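Local coordinates for peptide methionine sulfoxide reductase msrA/msrB (Neisseria meningitidis, PDB 3BQG), which reduces the S epimer of methionine sulfoxide back to methionine, probably through a sulfenic acid intermediate, as the MsrA domain of the multifunctional PilB, at residues A[6-10]-A[71-75]; A[16-20]-A[74-79]; A[22-26]-A[64-68]; A[96-102]-A[126-132]. The protein carries 1 engineered substitution. All coordinates share one frame; numbering follows the deposited sequence.

Contacts 1 and 2 form the buried interior of the domain and share Tyr74 and Phe75 of helix 68-78: in contact 1 this helix lies on strand 3-10, in contact 2 it meets helix 14-21. Contact 1 is almost wholly apolar, whereas contact 2 adds a tyrosine hydroxyl bonded to a helix carbonyl. Contact 3 is more peripheral and joins the loops just after helix 14-21 and just before helix 68-78, with a buried leucine on its inner side and charged side chains at the surface. Contact 4, at the sheet edge, has parallel backbone bonds and a salt bridge; its strand 97-101 pairs with strand 3-10 of contact 1. Contacts 3 and 4 do not touch.

Contact 1 (A[6-10]-A[71-75]); sequences IYLAG and ILQYF
In the ferredoxin-like core of the domain, helix 68-78 packs on strand 3-10, with Ile6 and Leu8 of the strand facing Ile71 and Phe75 of the helix. The two segments run almost parallel, their axes 10° apart and 10.7 Å from each other at closest approach. Alternation along the strand and one helical turn bring the same four side chains into register. At one end the CG2 methyls of Ile6 and Ile71 meet at 3.8 Å. Leu8 reaches in three directions: CD1 lies 4.0 Å from Ile71 CG2, CD2 approaches Leu72 CD2, and CB rests 3.9 Å from Phe75 CE1. Phe75 holds CG anti to its backbone N (chi1 180°), which carries the ring out to the strand. There Leu8 CD2 sits over one face, and the Ala9 carbonyl oxygen lies in the ring plane at the edge, 3.4 Å from CZ. Gly10 CA passes 4.1 Å from Phe75 CE1, so the ring abuts bare backbone two residues before Cys12, which is present as S-hydroxycysteine. This apolar helix-on-sheet packing, between the first strand and second helix of a beta-alpha-beta-beta-alpha-beta unit, is typical of the ferredoxin-like fold.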
loop_
_atom_site.group_PDB
_atom_site.type_symbol
_atom_site.label_atom_id
_atom_site.label_comp_id
_atom_site.label_asym_id
_atom_site.label_seq_id
_atom_site.Cartn_x
_atom_site.Cartn_y
_atom_site.Cartn_z
ATOM N N ILE A 6 -9.208 1.511 0.424
ATOM C CA ILE A 6 -8.166 2.425 -0.020
ATOM C C ILE A 6 -7.047 1.555 -0.595
ATOM O O ILE A 6 -6.822 0.431 -0.136
ATOM C CB ILE A 6 -7.654 3.328 1.152
ATOM C CG1 ILE A 6 -6.746 4.433 0.608
ATOM C CG2 ILE A 6 -6.902 2.501 2.181
ATOM C CD1 ILE A 6 -7.429 5.366 -0.363
ATOM N N TYR A 7 -6.366 2.064 -1.617
ATOM C CA TYR A 7 -5.298 1.322 -2.290
ATOM C C TYR A 7 -3.930 1.893 -1.933
ATOM O O TYR A 7 -3.653 3.064 -2.187
ATOM C CB TYR A 7 -5.538 1.371 -3.801
ATOM C CG TYR A 7 -6.837 0.701 -4.217
ATOM C CD1 TYR A 7 -6.842 -0.585 -4.765
ATOM C CD2 TYR A 7 -8.063 1.349 -4.051
ATOM C CE1 TYR A 7 -8.035 -1.206 -5.142
ATOM C CE2 TYR A 7 -9.261 0.742 -4.419
ATOM C CZ TYR A 7 -9.241 -0.538 -4.966
ATOM O OH TYR A 7 -10.426 -1.139 -5.333
ATOM N N LEU A 8 -3.073 1.053 -1.361
ATOM C CA LEU A 8 -1.757 1.492 -0.905
ATOM C C LEU A 8 -0.571 0.799 -1.565
ATOM O O LEU A 8 -0.459 -0.425 -1.525
ATOM C CB LEU A 8 -1.660 1.280 0.607
ATOM C CG LEU A 8 -2.829 1.818 1.446
ATOM C CD1 LEU A 8 -2.679 1.344 2.887
ATOM C CD2 LEU A 8 -2.863 3.346 1.377
ATOM N N ALA A 9 0.316 1.584 -2.166
ATOM C CA ALA A 9 1.512 1.029 -2.794
ATOM C C ALA A 9 2.688 1.421 -1.894
ATOM O O ALA A 9 2.991 2.605 -1.745
ATOM C CB ALA A 9 1.695 1.610 -4.199
ATOM N N GLY A 10 3.337 0.426 -1.288
ATOM C CA GLY A 10 4.459 0.702 -0.403
ATOM C C GLY A 10 5.609 -0.283 -0.548
ATOM O O GLY A 10 6.247 -0.667 0.443
ATOM N N ILE A 71 -5.558 4.804 8.812
ATOM C CA ILE A 71 -4.960 3.915 7.813
ATOM C C ILE A 71 -3.679 4.526 7.243
ATOM O O ILE A 71 -2.679 3.829 7.054
ATOM C CB ILE A 71 -5.937 3.637 6.646
ATOM C CG1 ILE A 71 -7.137 2.823 7.144
ATOM C CG2 ILE A 71 -5.213 2.897 5.525
ATOM C CD1 ILE A 71 -6.780 1.417 7.628
ATOM N N LEU A 72 -3.709 5.829 6.968
ATOM C CA LEU A 72 -2.534 6.494 6.421
ATOM C C LEU A 72 -1.383 6.551 7.428
ATOM O O LEU A 72 -0.215 6.429 7.047
ATOM C CB LEU A 72 -2.892 7.900 5.931
ATOM C CG LEU A 72 -3.858 7.930 4.737
ATOM C CD1 LEU A 72 -4.091 9.369 4.292
ATOM C CD2 LEU A 72 -3.280 7.112 3.584
ATOM N N GLN A 73 -1.698 6.732 8.708
ATOM C CA GLN A 73 -0.644 6.772 9.717
ATOM C C GLN A 73 0.060 5.415 9.788
ATOM O O GLN A 73 1.285 5.355 9.884
ATOM C CB GLN A 73 -1.215 7.158 11.084
ATOM C CG GLN A 73 -1.809 8.561 11.113
ATOM C CD GLN A 73 -0.811 9.630 10.687
ATOM O OE1 GLN A 73 -1.057 10.392 9.750
ATOM N NE2 GLN A 73 0.319 9.690 11.375
ATOM N N TYR A 74 -0.709 4.331 9.735
ATOM C CA TYR A 74 -0.128 2.988 9.759
ATOM C C TYR A 74 0.768 2.812 8.530
ATOM O O TYR A 74 1.823 2.181 8.596
ATOM C CB TYR A 74 -1.233 1.924 9.736
ATOM C CG TYR A 74 -1.866 1.649 11.086
ATOM C CD1 TYR A 74 -1.127 1.063 12.117
ATOM C CD2 TYR A 74 -3.209 1.939 11.321
ATOM C CE1 TYR A 74 -1.711 0.765 13.347
ATOM C CE2 TYR A 74 -3.808 1.645 12.551
ATOM C CZ TYR A 74 -3.050 1.055 13.555
ATOM O OH TYR A 74 -3.629 0.733 14.761
ATOM N N PHE A 75 0.327 3.379 7.412
ATOM C CA PHE A 75 1.068 3.316 6.153
ATOM C C PHE A 75 2.424 3.992 6.327
ATOM O O PHE A 75 3.467 3.385 6.073
ATOM C CB PHE A 75 0.268 4.033 5.058
ATOM C CG PHE A 75 0.932 4.043 3.710
ATOM C CD1 PHE A 75 1.147 2.860 3.011
ATOM C CD2 PHE A 75 1.288 5.249 3.112
ATOM C CE1 PHE A 75 1.707 2.877 1.734
ATOM C CE2 PHE A 75 1.852 5.279 1.830
ATOM C CZ PHE A 75 2.056 4.089 1.140
#

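Contact 2 (A[16-20]-A[74-79]); sequences LEAYF and YFFRVV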
loop_
_atom_site.group_PDB
_atom_site.type_symbol
_atom_site.label_atom_id
_atom_site.label_comp_id
_atom_site.label_asym_id
_atom_site.label_seq_id
_atom_site.Cartn_x
_atom_site.Cartn_y
_atom_site.Cartn_z
ATOM N N LEU A 16 3.787 -5.508 3.081
ATOM C CA LEU A 16 2.749 -4.522 3.354
ATOM C C LEU A 16 1.399 -5.182 3.631
ATOM O O LEU A 16 0.638 -4.713 4.475
ATOM C CB LEU A 16 2.626 -3.545 2.179
ATOM C CG LEU A 16 1.681 -2.347 2.359
ATOM C CD1 LEU A 16 2.145 -1.476 3.515
ATOM C CD2 LEU A 16 1.646 -1.537 1.066
ATOM N N GLU A 17 1.095 -6.261 2.915
ATOM C CA GLU A 17 -0.171 -6.955 3.120
ATOM C C GLU A 17 -0.179 -7.610 4.496
ATOM O O GLU A 17 -1.123 -7.445 5.271
ATOM C CB GLU A 17 -0.388 -8.035 2.062
ATOM C CG GLU A 17 -1.580 -8.935 2.391
ATOM C CD GLU A 17 -1.530 -10.257 1.666
ATOM O OE1 GLU A 17 -0.487 -10.939 1.748
ATOM O OE2 GLU A 17 -2.532 -10.617 1.014
ATOM N N ALA A 18 0.882 -8.354 4.787
ATOM C CA ALA A 18 1.008 -9.040 6.069
ATOM C C ALA A 18 0.857 -8.037 7.203
ATOM O O ALA A 18 0.264 -8.322 8.239
ATOM C CB ALA A 18 2.366 -9.723 6.153
ATOM N N TYR A 19 1.414 -6.853 6.990
ATOM C CA TYR A 19 1.355 -5.775 7.966
ATOM C C TYR A 19 -0.082 -5.308 8.235
ATOM O O TYR A 19 -0.509 -5.246 9.384
ATOM C CB TYR A 19 2.214 -4.606 7.461
ATOM C CG TYR A 19 2.133 -3.334 8.269
ATOM C CD1 TYR A 19 2.740 -3.230 9.522
ATOM C CD2 TYR A 19 1.471 -2.217 7.762
ATOM C CE1 TYR A 19 2.691 -2.036 10.246
ATOM C CE2 TYR A 19 1.419 -1.028 8.474
ATOM C CZ TYR A 19 2.029 -0.941 9.712
ATOM O OH TYR A 19 1.982 0.250 10.402
ATOM N N PHE A 20 -0.832 -4.984 7.183
ATOM C CA PHE A 20 -2.198 -4.503 7.378
ATOM C C PHE A 20 -3.185 -5.539 7.921
ATOM O O PHE A 20 -4.164 -5.181 8.572
ATOM C CB PHE A 20 -2.729 -3.871 6.083
ATOM C CG PHE A 20 -2.415 -2.404 5.972
ATOM C CD1 PHE A 20 -3.234 -1.457 6.579
ATOM C CD2 PHE A 20 -1.252 -1.976 5.341
ATOM C CE1 PHE A 20 -2.895 -0.101 6.574
ATOM C CE2 PHE A 20 -0.897 -0.624 5.330
ATOM C CZ PHE A 20 -1.724 0.319 5.948
ATOM N N TYR A 74 -0.709 4.331 9.735
ATOM C CA TYR A 74 -0.128 2.988 9.759
ATOM C C TYR A 74 0.768 2.812 8.530
ATOM O O TYR A 74 1.823 2.181 8.596
ATOM C CB TYR A 74 -1.233 1.924 9.736
ATOM C CG TYR A 74 -1.866 1.649 11.086
ATOM C CD1 TYR A 74 -1.127 1.063 12.117
ATOM C CD2 TYR A 74 -3.209 1.939 11.321
ATOM C CE1 TYR A 74 -1.711 0.765 13.347
ATOM C CE2 TYR A 74 -3.808 1.645 12.551
ATOM C CZ TYR A 74 -3.050 1.055 13.555
ATOM O OH TYR A 74 -3.629 0.733 14.761
ATOM N N PHE A 75 0.327 3.379 7.412
ATOM C CA PHE A 75 1.068 3.316 6.153
ATOM C C PHE A 75 2.424 3.992 6.327
ATOM O O PHE A 75 3.467 3.385 6.073
ATOM C CB PHE A 75 0.268 4.033 5.058
ATOM C CG PHE A 75 0.932 4.043 3.710
ATOM C CD1 PHE A 75 1.147 2.860 3.011
ATOM C CD2 PHE A 75 1.288 5.249 3.112
ATOM C CE1 PHE A 75 1.707 2.877 1.734
ATOM C CE2 PHE A 75 1.852 5.279 1.830
ATOM C CZ PHE A 75 2.056 4.089 1.140
ATOM N N PHE A 76 2.397 5.248 6.773
ATOM C CA PHE A 76 3.613 6.038 6.973
ATOM C C PHE A 76 4.587 5.461 7.992
ATOM O O PHE A 76 5.773 5.782 7.966
ATOM C CB PHE A 76 3.266 7.472 7.399
ATOM C CG PHE A 76 2.509 8.257 6.364
ATOM C CD1 PHE A 76 2.909 8.250 5.031
ATOM C CD2 PHE A 76 1.398 9.009 6.725
ATOM C CE1 PHE A 76 2.209 8.984 4.068
ATOM C CE2 PHE A 76 0.693 9.746 5.774
ATOM C CZ PHE A 76 1.098 9.731 4.443
ATOM N N ARG A 77 4.085 4.636 8.902
ATOM C CA ARG A 77 4.930 4.036 9.923
ATOM C C ARG A 77 5.967 3.079 9.345
ATOM O O ARG A 77 7.075 2.966 9.867
ATOM C CB ARG A 77 4.065 3.289 10.947
ATOM C CG ARG A 77 4.858 2.553 12.015
ATOM C CD ARG A 77 3.937 1.851 13.011
ATOM N NE ARG A 77 3.072 2.789 13.725
ATOM C CZ ARG A 77 2.105 2.421 14.560
ATOM N NH1 ARG A 77 1.883 1.136 14.785
ATOM N NH2 ARG A 77 1.354 3.334 15.164
ATOM N N VAL A 78 5.620 2.408 8.251
ATOM C CA VAL A 78 6.526 1.428 7.667
ATOM C C VAL A 78 7.011 1.667 6.236
ATOM O O VAL A 78 7.876 0.940 5.744
ATOM C CB VAL A 78 5.888 0.023 7.748
ATOM C CG1 VAL A 78 5.602 -0.327 9.216
ATOM C CG2 VAL A 78 4.605 -0.015 6.942
ATOM N N VAL A 79 6.460 2.674 5.567
ATOM C CA VAL A 79 6.861 2.987 4.199
ATOM C C VAL A 79 7.736 4.245 4.164
ATOM O O VAL A 79 7.441 5.229 4.845
ATOM C CB VAL A 79 5.612 3.199 3.297
ATOM C CG1 VAL A 79 6.028 3.628 1.899
ATOM C CG2 VAL A 79 4.794 1.906 3.238
#
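Leu16 opens the contact from helix 14-21, its CD1 methyl 4.3 Å from Val79 CG2 and its CD2 methyl at the edge of the Phe75 ring. The two helical segments cross at 133°, so Leu16 lies near Val78 while Phe20, one turn on, comes beside Tyr74. Between them Tyr19 makes the main contact. A trans first torsion (chi1 173°) swings its ring away from its own backbone N and out to helix 68-78. Val78 covers one face: CG2 stands 3.9 Å from the centroid of the Tyr19 ring in a CH-pi contact, and CG1 comes within 3.5 Å of Tyr19 CE1. Beyond the ring, Tyr19 OH donates to Tyr74 O at 2.6 Å, tilted 25° from the carbonyl plane. The same hydroxyl lies at the edge of the Tyr74 ring and 3.6 Å from Arg77 CD, while the Arg77 guanidinium turns elsewhere, to the carbonyls of Lys160 and Glu163. Phe20 completes the interface, with CE1 4.1 Å from Tyr74 CB and CZ packing near the Phe75 backbone, 4.3 Å from Phe75 CB. Where helix 68-78 gives way to the following loop, Val78 N and Val79 N both bond to Phe75 O, leaving Tyr74 O a weak bond from Arg77 N. The phenol of Tyr19 thus supplies this carbonyl with a short bond from another helix and ties the two helices together through an otherwise apolar interface.

Contact 3 (A[22-26]-A[64-68]); sequences RIDGV and DKLSL
A type II beta turn from Ile23 to Val26 meets Lys65 and Leu66 of the loop leading into helix 68-78, near one end of the ferredoxin-like core. The turn joins helix 14-21 to strand 26-34. It is closed by Val26 N bonding to Ile23 O at 3.1 Å, and Gly25 occupies its third position with a positive phi of 121°. Backbone bonding between Gly25 and Asp62 ties this turn to the end of strand 54-62.

The apolar part of the contact centres on Leu66, a buried side chain pushed against the turn. Its CD1 branch does most of the touching, 4.2 Å from Ile23 CG2 and 4.1 Å from Val26 CG2. On the helix side, Ile71 also packs against Leu66, linking the loop to the interior.

The charged part lies at the surface, where the Asp24 and Lys65 side chains cross at about a right angle. Asp24 OD2 is 3.9 Å from Lys65 CD, but the charges themselves stay apart, with 5.0 Å between Asp24 OD1 and Lys65 NZ. Any attraction between them is therefore probably long-range. The Lys65 chain is extended until a bend at its last torsion (chi4 67°), and its ammonium group makes a long, weak ion pair with Asp62.

The remaining contacts are between side chains and backbone. Lys65 CD rests 3.8 Å from Gly25 CA, its methylenes lying against the bare glycine. Deeper in, Leu66 CD1 comes up beside the Asp24-Gly25 peptide, on the edge that carries both atoms, 3.7 Å from Asp24 O and 3.7 Å from Gly25 CA.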
loop_
_atom_site.group_PDB
_atom_site.type_symbol
_atom_site.label_atom_id
_atom_site.label_comp_id
_atom_site.label_asym_id
_atom_site.label_seq_id
_atom_site.Cartn_x
_atom_site.Cartn_y
_atom_site.Cartn_z
ATOM N N ARG A 22 -2.655 -7.615 10.308
ATOM C CA ARG A 22 -2.525 -7.677 11.765
ATOM C C ARG A 22 -3.248 -6.559 12.507
ATOM O O ARG A 22 -3.371 -6.602 13.729
ATOM C CB ARG A 22 -1.046 -7.649 12.176
ATOM C CG ARG A 22 -0.280 -8.930 11.896
ATOM C CD ARG A 22 1.159 -8.856 12.408
ATOM N NE ARG A 22 1.231 -8.617 13.849
ATOM C CZ ARG A 22 1.973 -9.336 14.688
ATOM N NH1 ARG A 22 1.981 -9.050 15.983
ATOM N NH2 ARG A 22 2.700 -10.346 14.233
ATOM N N ILE A 23 -3.733 -5.560 11.778
ATOM C CA ILE A 23 -4.403 -4.426 12.404
ATOM C C ILE A 23 -5.905 -4.607 12.623
ATOM O O ILE A 23 -6.650 -4.905 11.690
ATOM C CB ILE A 23 -4.162 -3.143 11.572
ATOM C CG1 ILE A 23 -2.655 -2.902 11.433
ATOM C CG2 ILE A 23 -4.826 -1.946 12.241
ATOM C CD1 ILE A 23 -2.296 -1.763 10.504
ATOM N N ASP A 24 -6.339 -4.422 13.868
ATOM C CA ASP A 24 -7.755 -4.540 14.227
ATOM C C ASP A 24 -8.522 -3.414 13.530
ATOM O O ASP A 24 -8.226 -2.234 13.725
ATOM C CB ASP A 24 -7.918 -4.438 15.752
ATOM C CG ASP A 24 -9.369 -4.521 16.199
ATOM O OD1 ASP A 24 -10.082 -5.452 15.772
ATOM O OD2 ASP A 24 -9.794 -3.652 16.992
ATOM N N GLY A 25 -9.500 -3.784 12.712
ATOM C CA GLY A 25 -10.266 -2.787 11.982
ATOM C C GLY A 25 -10.120 -3.048 10.494
ATOM O O GLY A 25 -10.931 -2.607 9.679
ATOM N N VAL A 26 -9.058 -3.759 10.137
ATOM C CA VAL A 26 -8.814 -4.112 8.746
ATOM C C VAL A 26 -9.453 -5.472 8.545
ATOM O O VAL A 26 -9.019 -6.467 9.133
ATOM C CB VAL A 26 -7.310 -4.198 8.440
ATOM C CG1 VAL A 26 -7.091 -4.735 7.032
ATOM C CG2 VAL A 26 -6.685 -2.815 8.578
ATOM N N ASP A 64 -16.167 2.161 11.055
ATOM C CA ASP A 64 -16.539 2.533 12.417
ATOM C C ASP A 64 -15.396 2.362 13.418
ATOM O O ASP A 64 -15.498 2.797 14.562
ATOM C CB ASP A 64 -17.764 1.733 12.876
ATOM C CG ASP A 64 -19.035 2.172 12.179
ATOM O OD1 ASP A 64 -19.243 3.397 12.059
ATOM O OD2 ASP A 64 -19.828 1.304 11.758
ATOM N N LYS A 65 -14.309 1.733 12.989
ATOM C CA LYS A 65 -13.159 1.541 13.865
ATOM C C LYS A 65 -11.994 2.423 13.436
ATOM O O LYS A 65 -11.348 3.060 14.264
ATOM C CB LYS A 65 -12.678 0.088 13.843
ATOM C CG LYS A 65 -13.534 -0.911 14.593
ATOM C CD LYS A 65 -12.730 -2.187 14.816
ATOM C CE LYS A 65 -13.555 -3.278 15.469
ATOM N NZ LYS A 65 -14.628 -3.749 14.555
ATOM N N LEU A 66 -11.731 2.447 12.133
ATOM C CA LEU A 66 -10.619 3.218 11.591
ATOM C C LEU A 66 -11.039 4.253 10.560
ATOM O O LEU A 66 -11.929 4.008 9.745
ATOM C CB LEU A 66 -9.601 2.268 10.947
ATOM C CG LEU A 66 -8.995 1.171 11.822
ATOM C CD1 LEU A 66 -8.242 0.177 10.947
ATOM C CD2 LEU A 66 -8.071 1.794 12.861
ATOM N N SER A 67 -10.390 5.411 10.608
ATOM C CA SER A 67 -10.651 6.487 9.660
ATOM C C SER A 67 -9.552 6.391 8.600
ATOM O O SER A 67 -8.540 5.718 8.817
ATOM C CB SER A 67 -10.566 7.846 10.360
ATOM O OG SER A 67 -9.237 8.118 10.784
ATOM N N LEU A 68 -9.743 7.055 7.465
ATOM C CA LEU A 68 -8.741 7.037 6.407
ATOM C C LEU A 68 -7.396 7.527 6.944
ATOM O O LEU A 68 -6.342 7.045 6.529
ATOM C CB LEU A 68 -9.179 7.922 5.237
ATOM C CG LEU A 68 -8.181 8.120 4.086
ATOM C CD1 LEU A 68 -7.667 6.777 3.575
ATOM C CD2 LEU A 68 -8.867 8.892 2.964
#

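Contact 4 (A[96-102]-A[126-132]); sequences RSGVYYT and VVENEPL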
loop_
_atom_site.group_PDB
_atom_site.type_symbol
_atom_site.label_atom_id
_atom_site.label_comp_id
_atom_site.label_asym_id
_atom_site.label_seq_id
_atom_site.Cartn_x
_atom_site.Cartn_y
_atom_site.Cartn_z
ATOM N N ARG A 96 7.090 1.718 -6.463
ATOM C CA ARG A 96 6.888 3.137 -6.178
ATOM C C ARG A 96 5.847 3.298 -5.076
ATOM O O ARG A 96 4.977 2.439 -4.919
ATOM C CB ARG A 96 6.432 3.885 -7.447
ATOM C CG ARG A 96 5.022 3.551 -7.967
ATOM C CD ARG A 96 4.720 4.386 -9.214
ATOM N NE ARG A 96 3.402 4.152 -9.811
ATOM C CZ ARG A 96 3.115 3.169 -10.666
ATOM N NH1 ARG A 96 4.048 2.304 -11.043
ATOM N NH2 ARG A 96 1.888 3.062 -11.163
ATOM N N SER A 97 5.937 4.381 -4.306
ATOM C CA SER A 97 4.969 4.608 -3.235
ATOM C C SER A 97 3.784 5.421 -3.740
ATOM O O SER A 97 3.926 6.290 -4.601
ATOM C CB SER A 97 5.617 5.337 -2.047
ATOM O OG SER A 97 6.100 6.621 -2.419
ATOM N N GLY A 98 2.607 5.123 -3.208
ATOM C CA GLY A 98 1.433 5.859 -3.618
ATOM C C GLY A 98 0.174 5.461 -2.883
ATOM O O GLY A 98 0.081 4.365 -2.323
ATOM N N VAL A 99 -0.790 6.377 -2.872
ATOM C CA VAL A 99 -2.086 6.144 -2.245
ATOM C C VAL A 99 -3.086 6.409 -3.383
ATOM O O VAL A 99 -3.074 7.493 -3.970
ATOM C CB VAL A 99 -2.334 7.144 -1.081
ATOM C CG1 VAL A 99 -3.729 6.927 -0.500
ATOM C CG2 VAL A 99 -1.253 6.969 0.005
ATOM N N TYR A 100 -3.931 5.434 -3.706
ATOM C CA TYR A 100 -4.897 5.605 -4.788
ATOM C C TYR A 100 -6.311 5.469 -4.246
ATOM O O TYR A 100 -6.614 4.568 -3.470
ATOM C CB TYR A 100 -4.631 4.592 -5.909
ATOM C CG TYR A 100 -3.166 4.517 -6.299
ATOM C CD1 TYR A 100 -2.475 5.651 -6.731
ATOM C CD2 TYR A 100 -2.460 3.319 -6.186
ATOM C CE1 TYR A 100 -1.097 5.590 -7.034
ATOM C CE2 TYR A 100 -1.091 3.244 -6.485
ATOM C CZ TYR A 100 -0.420 4.377 -6.902
ATOM O OH TYR A 100 0.936 4.289 -7.144
ATOM N N TYR A 101 -7.188 6.361 -4.680
ATOM C CA TYR A 101 -8.558 6.382 -4.179
ATOM C C TYR A 101 -9.646 6.247 -5.243
ATOM O O TYR A 101 -9.434 6.574 -6.408
ATOM C CB TYR A 101 -8.762 7.689 -3.420
ATOM C CG TYR A 101 -8.428 8.893 -4.266
ATOM C CD1 TYR A 101 -9.347 9.401 -5.186
ATOM C CD2 TYR A 101 -7.163 9.482 -4.212
ATOM C CE1 TYR A 101 -9.011 10.457 -6.029
ATOM C CE2 TYR A 101 -6.824 10.534 -5.051
ATOM C CZ TYR A 101 -7.745 11.019 -5.960
ATOM O OH TYR A 101 -7.398 12.043 -6.809
ATOM N N THR A 102 -10.820 5.793 -4.807
ATOM C CA THR A 102 -11.976 5.619 -5.678
ATOM C C THR A 102 -13.021 6.710 -5.433
ATOM O O THR A 102 -13.977 6.844 -6.200
ATOM C CB THR A 102 -12.627 4.236 -5.478
ATOM O OG1 THR A 102 -12.920 4.039 -4.092
ATOM C CG2 THR A 102 -11.683 3.138 -5.951
ATOM N N VAL A 126 7.701 11.899 -1.887
ATOM C CA VAL A 126 7.411 11.587 -3.282
ATOM C C VAL A 126 6.261 10.596 -3.471
ATOM O O VAL A 126 6.080 10.048 -4.555
ATOM C CB VAL A 126 8.669 11.046 -4.010
ATOM C CG1 VAL A 126 9.796 12.060 -3.922
ATOM C CG2 VAL A 126 9.104 9.716 -3.407
ATOM N N VAL A 127 5.486 10.373 -2.415
ATOM C CA VAL A 127 4.344 9.460 -2.472
ATOM C C VAL A 127 3.276 9.966 -3.447
ATOM O O VAL A 127 2.889 11.134 -3.399
ATOM C CB VAL A 127 3.702 9.302 -1.067
ATOM C CG1 VAL A 127 2.473 8.395 -1.142
ATOM C CG2 VAL A 127 4.728 8.743 -0.093
ATOM N N GLU A 128 2.802 9.090 -4.330
ATOM C CA GLU A 128 1.762 9.457 -5.295
ATOM C C GLU A 128 0.405 9.582 -4.592
ATOM O O GLU A 128 0.142 8.904 -3.604
ATOM C CB GLU A 128 1.662 8.405 -6.419
ATOM C CG GLU A 128 2.905 8.326 -7.300
ATOM C CD GLU A 128 2.773 7.359 -8.469
ATOM O OE1 GLU A 128 2.015 6.373 -8.375
ATOM O OE2 GLU A 128 3.450 7.577 -9.488
ATOM N N ASN A 129 -0.441 10.460 -5.119
ATOM C CA ASN A 129 -1.780 10.710 -4.591
ATOM C C ASN A 129 -2.658 10.952 -5.815
ATOM O O ASN A 129 -2.715 12.063 -6.334
ATOM C CB ASN A 129 -1.773 11.962 -3.699
ATOM C CG ASN A 129 -3.155 12.314 -3.164
ATOM O OD1 ASN A 129 -4.092 11.519 -3.259
ATOM N ND2 ASN A 129 -3.280 13.501 -2.580
ATOM N N GLU A 130 -3.338 9.912 -6.281
ATOM C CA GLU A 130 -4.162 10.056 -7.473
ATOM C C GLU A 130 -5.250 8.989 -7.542
ATOM O O GLU A 130 -5.204 7.993 -6.820
ATOM C CB GLU A 130 -3.264 9.993 -8.714
ATOM C CG GLU A 130 -2.635 8.634 -8.952
ATOM C CD GLU A 130 -1.569 8.665 -10.031
ATOM O OE1 GLU A 130 -1.348 7.622 -10.680
ATOM O OE2 GLU A 130 -0.942 9.729 -10.219
ATOM N N PRO A 131 -6.248 9.183 -8.422
ATOM C CA PRO A 131 -7.333 8.208 -8.543
ATOM C C PRO A 131 -6.828 6.813 -8.901
ATOM O O PRO A 131 -5.784 6.669 -9.540
ATOM C CB PRO A 131 -8.196 8.782 -9.669
ATOM C CG PRO A 131 -7.881 10.250 -9.660
ATOM C CD PRO A 131 -6.392 10.250 -9.428
ATOM N N LEU A 132 -7.554 5.791 -8.464
ATOM C CA LEU A 132 -7.197 4.426 -8.819
ATOM C C LEU A 132 -7.700 4.284 -10.251
ATOM O O LEU A 132 -8.902 4.394 -10.500
ATOM C CB LEU A 132 -7.914 3.408 -7.938
ATOM C CG LEU A 132 -7.678 1.956 -8.388
ATOM C CD1 LEU A 132 -6.363 1.440 -7.810
ATOM C CD2 LEU A 132 -8.833 1.081 -7.953
HETATM O O HOH W 1 0.191 5.716 -10.665
HETATM O O HOH W 2 6.269 7.510 -5.756
#
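Glu128 OE1 accepts from both Arg96 NE, at 3.0 Å, and Tyr100 OH, at 2.7 Å. The arginine arrives on the syn side, 34° out of the carboxylate plane, and the oxygen lies in the plane of the Arg96 guanidinium; the tyrosine comes nearly along the C-O axis. A water also bridges Arg96 NH2 and Glu128 OE1. Elsewhere the Arg96 guanidinium bonds to the carbonyls of Thr93 and Gly52, so it pins the carboxylate from a fixed position.

Behind these side chains runs a parallel ladder. Glu128 N bonds to Ser97 O and, at 2.8 Å, Val99 N to Glu128 O; the Glu130 rungs on either side are weak, before Leu132 N to Tyr101 O restores a 2.9 Å bond.

Outward from the ladder, Tyr101 turns its ring back over the neighbouring strand (chi1 55°). Pro131 CA sits 3.9 Å from the centroid of the Tyr101 ring, a CH-pi contact 18° off the normal. Asn129 OD1 meets this ring at its edge, 3.4 Å from Tyr101 CE2, and is buried without a polar partner in the model. Tyr100 CB packs on Leu132 CB at 4.0 Å. Parallel neighbours joined through helix 106-117 are typical of a beta-alpha-beta crossover, here adding an edge strand to the sheet.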